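Local coordinates for protein NDP-N-acetyl-D-galactosaminuronic acid dehydrogenase (PDB 3G79) that probably oxidises UDP-N-acetyl-D-mannosamine to its uronic acid with two molecules of NAD+, as a member of the UDP-glucose/GDP-mannose dehydrogenase family, at residues A[17-22]-A[42-47]; A[196-201]-A[224-229]; A[444-449]-A[463-468]. One frame throughout, in Å; residues are numbered along the deposited sequence.

Contact 1 of 3, residues A[17-22]-A[42-47]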
ATOM      1  N   PRO A  17      13.173  40.022  -7.155  1.00 33.65           N
ATOM      2  CA  PRO A  17      12.391  39.209  -6.230  1.00 33.09           C
ATOM      3  C   PRO A  17      10.907  39.623  -6.130  1.00 32.55           C
ATOM      4  O   PRO A  17      10.589  40.809  -6.264  1.00 31.86           O
ATOM      5  CB  PRO A  17      13.101  39.425  -4.886  1.00 32.71           C
ATOM      6  CG  PRO A  17      14.006  40.610  -5.097  1.00 33.58           C
ATOM      7  CD  PRO A  17      14.376  40.584  -6.523  1.00 32.74           C
ATOM      8  N   ILE A  18      10.031  38.634  -5.879  1.00 31.79           N
ATOM      9  CA  ILE A  18       8.596  38.824  -5.758  1.00 29.95           C
ATOM     10  C   ILE A  18       8.339  39.760  -4.610  1.00 30.98           C
ATOM     11  O   ILE A  18       8.845  39.550  -3.510  1.00 31.91           O
ATOM     12  CB  ILE A  18       7.915  37.511  -5.450  1.00 29.18           C
ATOM     13  CG1 ILE A  18       7.917  36.604  -6.671  1.00 26.93           C
ATOM     14  CG2 ILE A  18       6.493  37.719  -5.042  1.00 26.21           C
ATOM     15  CD1 ILE A  18       7.600  35.173  -6.331  1.00 28.62           C
ATOM     16  N   LYS A  19       7.558  40.803  -4.860  1.00 30.52           N
ATOM     17  CA  LYS A  19       7.257  41.780  -3.832  1.00 29.48           C
ATOM     18  C   LYS A  19       5.778  42.082  -3.743  1.00 28.65           C
ATOM     19  O   LYS A  19       5.287  42.444  -2.669  1.00 28.69           O
ATOM     20  CB  LYS A  19       8.005  43.100  -4.103  1.00 29.14           C
ATOM     21  CG  LYS A  19       9.465  43.089  -3.718  1.00 30.98           C
ATOM     22  CD  LYS A  19       9.679  43.129  -2.229  1.00 28.80           C
ATOM     23  CE  LYS A  19      11.095  42.732  -1.898  1.00 30.94           C
ATOM     24  NZ  LYS A  19      11.303  42.361  -0.458  1.00 28.56           N
ATOM     25  N   LYS A  20       5.081  42.009  -4.875  1.00 28.07           N
ATOM     26  CA  LYS A  20       3.654  42.292  -4.858  1.00 29.00           C
ATOM     27  C   LYS A  20       2.941  41.076  -5.383  1.00 28.33           C
ATOM     28  O   LYS A  20       3.215  40.617  -6.491  1.00 29.57           O
ATOM     29  CB  LYS A  20       3.256  43.544  -5.688  1.00 30.33           C
ATOM     30  CG  LYS A  20       3.871  44.874  -5.195  1.00 45.23           C
ATOM     31  CD  LYS A  20       2.867  46.053  -5.226  1.00 32.83           C
ATOM     32  CE  LYS A  20       3.614  47.393  -5.354  1.00 45.87           C
ATOM     33  NZ  LYS A  20       4.308  47.470  -6.689  1.00 34.25           N
ATOM     34  N   ILE A  21       1.985  40.607  -4.599  1.00 26.29           N
ATOM     35  CA  ILE A  21       1.311  39.347  -4.820  1.00 25.97           C
ATOM     36  C   ILE A  21      -0.186  39.612  -4.884  1.00 25.14           C
ATOM     37  O   ILE A  21      -0.671  40.511  -4.255  1.00 26.05           O
ATOM     38  CB  ILE A  21       1.648  38.369  -3.652  1.00 25.85           C
ATOM     39  CG1 ILE A  21       3.143  38.038  -3.700  1.00 14.91           C
ATOM     40  CG2 ILE A  21       0.797  37.096  -3.702  1.00 14.93           C
ATOM     41  CD1 ILE A  21       3.625  37.213  -2.512  1.00 26.47           C
ATOM     42  N   GLY A  22      -0.917  38.819  -5.635  1.00 24.27           N
ATOM     43  CA  GLY A  22      -2.359  38.999  -5.708  1.00 24.40           C
ATOM     44  C   GLY A  22      -2.976  37.654  -5.436  1.00 23.91           C
ATOM     45  O   GLY A  22      -2.412  36.630  -5.821  1.00 23.41           O
ATOM     46  N   CYS A  42       9.483  40.411   3.864  1.00 33.51           N
ATOM     47  CA  CYS A  42       9.971  39.951   2.530  1.00 31.18           C
ATOM     48  C   CYS A  42       8.939  40.187   1.438  1.00 29.29           C
ATOM     49  O   CYS A  42       9.320  40.573   0.374  1.00 29.05           O
ATOM     50  CB  CYS A  42      10.633  38.531   2.474  1.00 29.22           C
ATOM     51  SG  CYS A  42       9.747  37.118   1.607  1.00 41.92           S
ATOM     52  N   PHE A  43       7.651  40.016   1.702  1.00 29.81           N
ATOM     53  CA  PHE A  43       6.624  40.492   0.731  1.00 30.94           C
ATOM     54  C   PHE A  43       6.128  41.874   1.169  1.00 32.49           C
ATOM     55  O   PHE A  43       6.189  42.192   2.351  1.00 32.25           O
ATOM     56  CB  PHE A  43       5.491  39.474   0.553  1.00 30.19           C
ATOM     57  CG  PHE A  43       5.954  38.128  -0.016  1.00 23.78           C
ATOM     58  CD1 PHE A  43       6.804  38.078  -1.091  1.00 29.63           C
ATOM     59  CD2 PHE A  43       5.522  36.931   0.547  1.00 30.52           C
ATOM     60  CE1 PHE A  43       7.218  36.873  -1.606  1.00 24.50           C
ATOM     61  CE2 PHE A  43       5.948  35.681   0.046  1.00 24.08           C
ATOM     62  CZ  PHE A  43       6.802  35.670  -1.030  1.00 30.58           C
ATOM     63  N   GLU A  44       5.688  42.714   0.237  1.00 34.20           N
ATOM     64  CA  GLU A  44       5.347  44.102   0.611  1.00 36.65           C
ATOM     65  C   GLU A  44       3.849  44.313   0.784  1.00 37.89           C
ATOM     66  O   GLU A  44       3.410  44.969   1.731  1.00 39.03           O
ATOM     67  CB  GLU A  44       5.898  45.137  -0.395  1.00 37.32           C
ATOM     68  CG  GLU A  44       7.399  45.449  -0.271  1.00 64.56           C
ATOM     69  CD  GLU A  44       7.977  46.282  -1.445  1.00 39.64           C
ATOM     70  OE1 GLU A  44       9.210  46.508  -1.441  1.00 64.86           O
ATOM     71  OE2 GLU A  44       7.217  46.709  -2.357  1.00 64.66           O
ATOM     72  N   LYS A  45       3.076  43.773  -0.152  1.00 37.61           N
ATOM     73  CA  LYS A  45       1.666  44.097  -0.272  1.00 37.97           C
ATOM     74  C   LYS A  45       0.992  43.064  -1.127  1.00 36.49           C
ATOM     75  O   LYS A  45       1.457  42.747  -2.236  1.00 37.35           O
ATOM     76  CB  LYS A  45       1.439  45.497  -0.877  1.00 40.11           C
ATOM     77  CG  LYS A  45      -0.051  45.792  -1.173  1.00 54.04           C
ATOM     78  CD  LYS A  45      -0.381  47.298  -1.239  1.00 43.50           C
ATOM     79  CE  LYS A  45      -0.971  47.827   0.072  1.00 54.61           C
ATOM     80  NZ  LYS A  45      -2.274  47.165   0.354  1.00 44.05           N
ATOM     81  N   VAL A  46      -0.105  42.542  -0.589  1.00 34.29           N
ATOM     82  CA  VAL A  46      -0.932  41.561  -1.255  1.00 32.80           C
ATOM     83  C   VAL A  46      -2.284  42.191  -1.551  1.00 31.94           C
ATOM     84  O   VAL A  46      -2.831  42.920  -0.734  1.00 32.04           O
ATOM     85  CB  VAL A  46      -1.102  40.303  -0.363  1.00 32.86           C
ATOM     86  CG1 VAL A  46      -2.100  39.290  -0.967  1.00 20.61           C
ATOM     87  CG2 VAL A  46       0.295  39.660  -0.035  1.00 20.51           C
ATOM     88  N   LEU A  47      -2.811  41.904  -2.730  1.00 31.34           N
ATOM     89  CA  LEU A  47      -4.149  42.290  -3.103  1.00 31.29           C
ATOM     90  C   LEU A  47      -4.977  41.047  -3.147  1.00 31.51           C
ATOM     91  O   LEU A  47      -4.543  40.027  -3.694  1.00 33.21           O
ATOM     92  CB  LEU A  47      -4.140  42.935  -4.487  1.00 31.84           C
ATOM     93  CG  LEU A  47      -3.354  44.245  -4.671  1.00 29.95           C
ATOM     94  CD1 LEU A  47      -3.330  44.625  -6.119  1.00 32.97           C
ATOM     95  CD2 LEU A  47      -3.905  45.414  -3.850  1.00 32.18           C
TER
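Lys19 and Ile21 meet Cys42, Phe43 and Glu44 where two parallel strands of a beta-alpha-beta unit begin, the opening unit of the Rossmann-type NAD-binding domain. Strand 20-24 and strand 45-49 are connected through helix 30-39, and within the segments their axes diverge by 21°. Backbone bonds join Glu44 N to Lys19 O (2.9 Å), Ile21 N to Lys45 O and Leu47 N to Ile21 O. The Lys19 side chain can be followed outward. Its CB and CG run past the Glu44 carboxylate. CD comes 3.5 Å from Glu44 OE1, and CE already lies near the Cys42 carbonyl. NZ then donates to Cys42 O at 2.8 Å. A bend at chi2 (-73°) turns the chain back over the loop of the second segment. The long lysine suits this partly exposed place: its methylenes lie along the acid, while the ammonium holds a carbonyl of the loop before the strand. Lys19 NZ and Glu44 OE1 stay 4.7 Å apart, so their opposite charges probably attract without direct contact. Were the lysine shortened to an alanine here, the Cys42 carbonyl would probably lose this donor and the loop be freer to move. On the buried side, Phe43 lies beside Ile18, whose CG2 reaches Phe43 CE1 at 3.6 Å. Ile18 and Ile21 fill the space between Phe43 and Leu213 of helix 204-214 with branched aliphatic groups. Cys42 SG sits over one face of the Phe43 ring. Over the opposite face, Ile21 CD1 makes a CH-pi contact 3.4 Å from the ring centroid and only 7° off its normal.

Contact 2 of 3, residues A[196-201]-A[224-229]; sequences DRIVGG and IPMSAT
The Gly201 peptide presents the face of its carbonyl to Ala228: the N-H of Ala228 approaches Gly201 O at 2.7 Å from 59° above the carbonyl plane, not along a lone pair. Further back the planes are used more conventionally, though still tilted. Ile224 N meets Arg197 O at 2.7 Å, 35° from the carbonyl plane, and Val199 N meets Ile224 O. Met226 N closes on Val199 O, so the strands are joined in parallel register until the second chain turns into a helix. The puckered ring of Pro225 stands on the same face of the sheet as Val199. Proline is tolerated here because its neighbours Ile224 and Met226 supply the N-H groups that face strand 197-201.

On the other face Ile198 carries the packing. Ile198 lies alongside Ile224, with its CD1 3.9 Å from Ile224 CB, while CG2 touches Met226 SD at 3.7 Å. The thioether is bent at chi3 (75°), which brings Met226 CE back against Ile198 CG2 as well. Gly200 has to do without a side chain, since a CB would run into Ser227 O and Ala228 N. Ser227 is the N-cap of the following helix, its OG accepting from Ala230 N.

Strand 223-227 is the outermost strand at this end of the sheet within the chain and runs directly into helix 228-258. Helix 204-214, the crossover of this beta-alpha-beta unit, lies against Val199 and Pro225; on the opposite face, Gly269 and Asp265 of the second subunit pack on Ile198 and Met226 respectively.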
ATOM      1  N   ASP A 196       3.909  20.039   3.754  1.00 33.24           N
ATOM      2  CA  ASP A 196       4.779  20.200   2.598  1.00 33.36           C
ATOM      3  C   ASP A 196       3.899  20.630   1.469  1.00 34.04           C
ATOM      4  O   ASP A 196       2.732  20.284   1.443  1.00 34.87           O
ATOM      5  CB  ASP A 196       5.465  18.885   2.233  1.00 34.07           C
ATOM      6  CG  ASP A 196       6.517  18.467   3.251  1.00 44.02           C
ATOM      7  OD1 ASP A 196       6.799  17.263   3.318  1.00 34.90           O
ATOM      8  OD2 ASP A 196       7.060  19.323   3.988  1.00 34.91           O
ATOM      9  N   ARG A 197       4.437  21.427   0.555  1.00 34.57           N
ATOM     10  CA  ARG A 197       3.637  22.100  -0.460  1.00 33.90           C
ATOM     11  C   ARG A 197       4.153  21.669  -1.821  1.00 33.29           C
ATOM     12  O   ARG A 197       5.321  21.925  -2.167  1.00 33.64           O
ATOM     13  CB  ARG A 197       3.774  23.616  -0.268  1.00 34.80           C
ATOM     14  CG  ARG A 197       2.859  24.541  -1.120  1.00 27.10           C
ATOM     15  CD  ARG A 197       1.413  24.305  -0.734  1.00 34.93           C
ATOM     16  NE  ARG A 197       0.517  24.890  -1.708  1.00 28.42           N
ATOM     17  CZ  ARG A 197       0.011  26.125  -1.645  1.00 35.01           C
ATOM     18  NH1 ARG A 197       0.292  26.900  -0.621  1.00 27.24           N
ATOM     19  NH2 ARG A 197      -0.779  26.577  -2.620  1.00 27.28           N
ATOM     20  N   ILE A 198       3.310  20.980  -2.585  1.00 32.15           N
ATOM     21  CA  ILE A 198       3.694  20.577  -3.950  1.00 31.10           C
ATOM     22  C   ILE A 198       3.660  21.839  -4.854  1.00 29.41           C
ATOM     23  O   ILE A 198       2.660  22.590  -4.882  1.00 27.95           O
ATOM     24  CB  ILE A 198       2.692  19.557  -4.494  1.00 31.63           C
ATOM     25  CG1 ILE A 198       2.443  18.410  -3.499  1.00 28.33           C
ATOM     26  CG2 ILE A 198       3.018  19.133  -5.895  1.00 27.11           C
ATOM     27  CD1 ILE A 198       3.631  17.638  -3.019  1.00 33.99           C
ATOM     28  N   VAL A 199       4.752  22.102  -5.565  1.00 27.76           N
ATOM     29  CA  VAL A 199       4.775  23.293  -6.424  1.00 25.02           C
ATOM     30  C   VAL A 199       5.358  22.836  -7.717  1.00 23.85           C
ATOM     31  O   VAL A 199       6.511  22.388  -7.744  1.00 25.74           O
ATOM     32  CB  VAL A 199       5.610  24.455  -5.815  1.00 25.13           C
ATOM     33  CG1 VAL A 199       5.818  25.610  -6.817  1.00 18.52           C
ATOM     34  CG2 VAL A 199       4.934  24.987  -4.572  1.00 21.44           C
ATOM     35  N   GLY A 200       4.578  22.923  -8.784  1.00 21.95           N
ATOM     36  CA  GLY A 200       5.034  22.447 -10.081  1.00 23.40           C
ATOM     37  C   GLY A 200       4.876  23.474 -11.170  1.00 25.24           C
ATOM     38  O   GLY A 200       3.756  23.978 -11.405  1.00 24.80           O
ATOM     39  N   GLY A 201       5.998  23.808 -11.827  1.00 25.73           N
ATOM     40  CA  GLY A 201       5.977  24.860 -12.860  1.00 25.29           C
ATOM     41  C   GLY A 201       5.921  24.171 -14.190  1.00 25.97           C
ATOM     42  O   GLY A 201       6.236  22.984 -14.279  1.00 26.05           O
ATOM     43  N   ILE A 224       7.898  21.019  -2.230  1.00 32.77           N
ATOM     44  CA  ILE A 224       8.282  19.843  -3.035  1.00 31.59           C
ATOM     45  C   ILE A 224       8.150  20.274  -4.480  1.00 30.79           C
ATOM     46  O   ILE A 224       7.024  20.414  -4.978  1.00 32.72           O
ATOM     47  CB  ILE A 224       7.415  18.607  -2.745  1.00 31.63           C
ATOM     48  CG1 ILE A 224       7.472  18.250  -1.251  1.00 39.12           C
ATOM     49  CG2 ILE A 224       7.878  17.406  -3.622  1.00 39.01           C
ATOM     50  CD1 ILE A 224       7.252  16.741  -0.950  1.00 31.95           C
ATOM     51  N   PRO A 225       9.289  20.546  -5.143  1.00 28.93           N
ATOM     52  CA  PRO A 225       9.260  21.158  -6.491  1.00 27.50           C
ATOM     53  C   PRO A 225       9.239  20.085  -7.591  1.00 27.41           C
ATOM     54  O   PRO A 225       9.954  19.054  -7.486  1.00 27.31           O
ATOM     55  CB  PRO A 225      10.572  21.963  -6.539  1.00 26.91           C
ATOM     56  CG  PRO A 225      11.567  21.091  -5.642  1.00 17.13           C
ATOM     57  CD  PRO A 225      10.674  20.238  -4.691  1.00 27.98           C
ATOM     58  N   MET A 226       8.411  20.319  -8.616  1.00 26.38           N
ATOM     59  CA  MET A 226       8.276  19.402  -9.765  1.00 23.94           C
ATOM     60  C   MET A 226       7.623  20.117 -10.997  1.00 23.98           C
ATOM     61  O   MET A 226       7.467  21.335 -11.000  1.00 23.66           O
ATOM     62  CB  MET A 226       7.488  18.148  -9.343  1.00 21.17           C
ATOM     63  CG  MET A 226       6.046  18.371  -8.797  1.00 16.45           C
ATOM     64  SD  MET A 226       5.058  16.992  -8.122  1.00 15.65           S
ATOM     65  CE  MET A 226       5.885  16.782  -6.548  1.00 15.50           C
ATOM     66  N   SER A 227       7.237  19.358 -12.020  1.00 23.77           N
ATOM     67  CA  SER A 227       6.547  19.929 -13.167  1.00 25.26           C
ATOM     68  C   SER A 227       5.112  20.202 -12.756  1.00 26.45           C
ATOM     69  O   SER A 227       4.612  19.576 -11.834  1.00 29.19           O
ATOM     70  CB  SER A 227       6.576  18.956 -14.356  1.00 24.99           C
ATOM     71  OG  SER A 227       5.725  17.864 -14.079  1.00 16.81           O
ATOM     72  N   ALA A 228       4.444  21.129 -13.411  1.00 25.18           N
ATOM     73  CA  ALA A 228       3.008  21.393 -13.159  1.00 23.84           C
ATOM     74  C   ALA A 228       2.156  20.121 -13.293  1.00 26.05           C
ATOM     75  O   ALA A 228       1.284  19.830 -12.428  1.00 26.38           O
ATOM     76  CB  ALA A 228       2.512  22.444 -14.114  1.00 21.07           C
ATOM     77  N   THR A 229       2.386  19.380 -14.379  1.00 27.31           N
ATOM     78  CA  THR A 229       1.638  18.159 -14.640  1.00 28.82           C
ATOM     79  C   THR A 229       1.884  17.148 -13.529  1.00 29.95           C
ATOM     80  O   THR A 229       0.958  16.461 -13.128  1.00 32.19           O
ATOM     81  CB  THR A 229       2.002  17.536 -16.011  1.00 30.01           C
ATOM     82  OG1 THR A 229       1.705  18.475 -17.061  1.00 47.28           O
ATOM     83  CG2 THR A 229       1.200  16.269 -16.268  1.00 45.36           C
TER

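Contact 3 of 3, residues A[444-449]-A[463-468]; sequences PVIIDG and FVYKGI
Phe463 and Ile446 are brought together by their first torsions. Phe463 sets CG anti to its own carbonyl carbon (chi1 -84°), which lays the ring beside Pro444, whereas Ile446 sends CG1 anti to the backbone N (-179°) and so leaves CG2 on the side of the second strand. Ile446 CG2 then approaches Phe463 CD2 at 3.7 Å and comes to the edge of the Tyr465 ring, 4.2 Å from CD1. The Pro444 and Phe463 side chains cross at about a right angle, and Pro444 CG lies over one face of the phenyl ring, 3.8 Å from the centroid and 16° off the normal, a CH-pi contact. Ala435 and Lys436 of helix 432-439 also touch the Phe463 side chain.

These residues lead into the last beta-alpha-beta unit of the parallel sheet in the C-terminal domain, which, as in this family, probably binds the UDP part of the substrate: strand 445-448, helix 455-459 and strand 464-467. Five backbone bonds tie the pair together, among them Asp448 N to Lys466 O at 2.7 Å and Ile468 N to Asp448 O at 3.0 Å. Beta-branched residues suit the extended chain here: Val445 CG2 packs on Val464 CB at 3.9 Å, and on the same face Ile447 CG1 lies beside Lys466 CB, with Ala343 of helix 321-345 against both Val445 and Ile447.

The Lys466 chain leads away from the first strand, and NZ donates to His474 O of the C-terminal histidine tag. Asp448 is a buried acid whose carboxylate accepts from Arg450 N and Ile453 N. At Gly467 even a methyl group would collide with Tyr465 OH.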
ATOM      1  N   PRO A 444     -33.205 -11.579  16.124  1.00 32.78           N
ATOM      2  CA  PRO A 444     -32.919 -10.450  15.276  1.00 32.78           C
ATOM      3  C   PRO A 444     -31.553 -10.576  14.659  1.00 33.15           C
ATOM      4  O   PRO A 444     -30.645 -11.235  15.203  1.00 33.21           O
ATOM      5  CB  PRO A 444     -32.979  -9.249  16.213  1.00 32.77           C
ATOM      6  CG  PRO A 444     -32.807  -9.761  17.550  1.00 19.30           C
ATOM      7  CD  PRO A 444     -32.974 -11.259  17.542  1.00 33.23           C
ATOM      8  N   VAL A 445     -31.450  -9.934  13.502  1.00 32.96           N
ATOM      9  CA  VAL A 445     -30.325 -10.018  12.624  1.00 31.89           C
ATOM     10  C   VAL A 445     -29.567  -8.703  12.757  1.00 31.53           C
ATOM     11  O   VAL A 445     -30.182  -7.636  12.651  1.00 32.13           O
ATOM     12  CB  VAL A 445     -30.857 -10.236  11.206  1.00 31.74           C
ATOM     13  CG1 VAL A 445     -29.928  -9.629  10.161  1.00 16.79           C
ATOM     14  CG2 VAL A 445     -31.125 -11.763  10.939  1.00 16.45           C
ATOM     15  N   ILE A 446     -28.259  -8.788  13.048  1.00 30.50           N
ATOM     16  CA  ILE A 446     -27.335  -7.640  13.004  1.00 29.60           C
ATOM     17  C   ILE A 446     -26.217  -7.909  11.994  1.00 28.66           C
ATOM     18  O   ILE A 446     -25.580  -8.939  12.059  1.00 28.02           O
ATOM     19  CB  ILE A 446     -26.755  -7.257  14.437  1.00 29.42           C
ATOM     20  CG1 ILE A 446     -25.827  -6.046  14.380  1.00 28.64           C
ATOM     21  CG2 ILE A 446     -25.957  -8.372  15.061  1.00 29.36           C
ATOM     22  CD1 ILE A 446     -26.434  -4.810  14.900  1.00 28.63           C
ATOM     23  N   ILE A 447     -25.994  -6.967  11.074  1.00 29.02           N
ATOM     24  CA  ILE A 447     -24.907  -7.006  10.048  1.00 28.03           C
ATOM     25  C   ILE A 447     -23.988  -5.770  10.199  1.00 27.61           C
ATOM     26  O   ILE A 447     -24.458  -4.625  10.096  1.00 29.03           O
ATOM     27  CB  ILE A 447     -25.498  -7.009   8.600  1.00 27.53           C
ATOM     28  CG1 ILE A 447     -26.057  -8.377   8.194  1.00 14.59           C
ATOM     29  CG2 ILE A 447     -24.406  -6.830   7.601  1.00 13.10           C
ATOM     30  CD1 ILE A 447     -27.255  -8.821   8.842  1.00 28.20           C
ATOM     31  N   ASP A 448     -22.703  -6.004  10.448  1.00 26.69           N
ATOM     32  CA  ASP A 448     -21.705  -4.955  10.776  1.00 27.18           C
ATOM     33  C   ASP A 448     -20.737  -4.641   9.650  1.00 27.40           C
ATOM     34  O   ASP A 448     -19.936  -5.485   9.254  1.00 27.80           O
ATOM     35  CB  ASP A 448     -20.854  -5.373  11.995  1.00 27.79           C
ATOM     36  CG  ASP A 448     -20.008  -4.212  12.572  1.00 44.36           C
ATOM     37  OD1 ASP A 448     -20.287  -3.044  12.248  1.00 27.54           O
ATOM     38  OD2 ASP A 448     -19.078  -4.461  13.371  1.00 27.25           O
ATOM     39  N   GLY A 449     -20.782  -3.412   9.158  1.00 28.28           N
ATOM     40  CA  GLY A 449     -19.923  -2.989   8.057  1.00 28.01           C
ATOM     41  C   GLY A 449     -18.687  -2.245   8.525  1.00 27.97           C
ATOM     42  O   GLY A 449     -17.747  -1.992   7.738  1.00 27.72           O
ATOM     43  N   PHE A 463     -28.976 -13.233  18.566  1.00 32.86           N
ATOM     44  CA  PHE A 463     -28.876 -12.580  17.254  1.00 30.18           C
ATOM     45  C   PHE A 463     -28.307 -13.485  16.212  1.00 28.54           C
ATOM     46  O   PHE A 463     -27.646 -14.476  16.545  1.00 28.55           O
ATOM     47  CB  PHE A 463     -27.942 -11.398  17.313  1.00 28.66           C
ATOM     48  CG  PHE A 463     -28.565 -10.173  17.785  1.00 26.48           C
ATOM     49  CD1 PHE A 463     -28.693  -9.930  19.142  1.00 28.74           C
ATOM     50  CD2 PHE A 463     -29.003  -9.220  16.889  1.00 28.17           C
ATOM     51  CE1 PHE A 463     -29.273  -8.714  19.607  1.00 26.95           C
ATOM     52  CE2 PHE A 463     -29.575  -8.015  17.332  1.00 26.60           C
ATOM     53  CZ  PHE A 463     -29.697  -7.757  18.679  1.00 28.28           C
ATOM     54  N   VAL A 464     -28.538 -13.121  14.956  1.00 26.43           N
ATOM     55  CA  VAL A 464     -27.812 -13.729  13.876  1.00 26.33           C
ATOM     56  C   VAL A 464     -26.872 -12.677  13.314  1.00 26.20           C
ATOM     57  O   VAL A 464     -27.341 -11.617  12.847  1.00 26.21           O
ATOM     58  CB  VAL A 464     -28.729 -14.181  12.756  1.00 26.62           C
ATOM     59  CG1 VAL A 464     -27.886 -14.863  11.650  1.00 31.97           C
ATOM     60  CG2 VAL A 464     -29.827 -15.108  13.285  1.00 31.74           C
ATOM     61  N   TYR A 465     -25.565 -12.982  13.334  1.00 25.20           N
ATOM     62  CA  TYR A 465     -24.509 -11.969  13.110  1.00 23.81           C
ATOM     63  C   TYR A 465     -23.737 -12.140  11.841  1.00 23.23           C
ATOM     64  O   TYR A 465     -23.439 -13.229  11.455  1.00 24.45           O
ATOM     65  CB  TYR A 465     -23.511 -11.977  14.271  1.00 23.23           C
ATOM     66  CG  TYR A 465     -22.234 -11.213  14.013  1.00 26.05           C
ATOM     67  CD1 TYR A 465     -22.103  -9.872  14.421  1.00 22.69           C
ATOM     68  CD2 TYR A 465     -21.161 -11.817  13.361  1.00 22.39           C
ATOM     69  CE1 TYR A 465     -20.927  -9.158  14.188  1.00 26.81           C
ATOM     70  CE2 TYR A 465     -19.978 -11.106  13.098  1.00 26.43           C
ATOM     71  CZ  TYR A 465     -19.856  -9.781  13.526  1.00 22.65           C
ATOM     72  OH  TYR A 465     -18.692  -9.049  13.268  1.00 27.28           O
ATOM     73  N   LYS A 466     -23.374 -11.033  11.221  1.00 23.28           N
ATOM     74  CA  LYS A 466     -22.455 -10.985  10.081  1.00 22.71           C
ATOM     75  C   LYS A 466     -21.669  -9.687  10.206  1.00 24.12           C
ATOM     76  O   LYS A 466     -22.208  -8.630  10.632  1.00 23.47           O
ATOM     77  CB  LYS A 466     -23.220 -10.928   8.780  1.00 21.18           C
ATOM     78  CG  LYS A 466     -24.070 -12.128   8.508  1.00 26.28           C
ATOM     79  CD  LYS A 466     -23.314 -13.254   7.882  1.00 19.72           C
ATOM     80  CE  LYS A 466     -24.297 -14.375   7.494  1.00 26.76           C
ATOM     81  NZ  LYS A 466     -23.670 -15.648   6.976  1.00 19.55           N
ATOM     82  N   GLY A 467     -20.388  -9.765   9.860  1.00 24.21           N
ATOM     83  CA  GLY A 467     -19.544  -8.578   9.808  1.00 24.30           C
ATOM     84  C   GLY A 467     -18.627  -8.734   8.629  1.00 24.31           C
ATOM     85  O   GLY A 467     -18.284  -9.863   8.254  1.00 23.00           O
ATOM     86  N   ILE A 468     -18.210  -7.623   8.032  1.00 25.38           N
ATOM     87  CA  ILE A 468     -17.198  -7.711   6.981  1.00 27.68           C
ATOM     88  C   ILE A 468     -15.950  -8.512   7.418  1.00 27.78           C
ATOM     89  O   ILE A 468     -15.415  -8.346   8.533  1.00 26.53           O
ATOM     90  CB  ILE A 468     -16.860  -6.335   6.354  1.00 30.76           C
ATOM     91  CG1 ILE A 468     -17.946  -5.982   5.334  1.00 43.62           C
ATOM     92  CG2 ILE A 468     -15.506  -6.343   5.619  1.00 43.08           C
ATOM     93  CD1 ILE A 468     -17.678  -4.706   4.560  1.00 32.59           C
TER

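How the contacts relate
Contacts 1 and 2 belong to one sheet, that of the NAD-binding half: 17-22 with 42-47 lies in its first beta-alpha-beta unit, 196-201 with 224-229 in its last, with centres 21 Å apart and nearest atoms about 10 Å apart. Helix 204-214 links them, serving as crossover in contact 2 while also packing on Ile18 and Ile21 of contact 1. Contact 3 closes a separate parallel sheet on the opposite side of the chain's centre, about 60 Å from contact 1 and 47 Å from contact 2, centre to centre. As in relatives, NAD and the nucleotide-sugar probably meet in the cleft between the N-terminal and C-terminal domains, and contact 2 alone borders the second subunit.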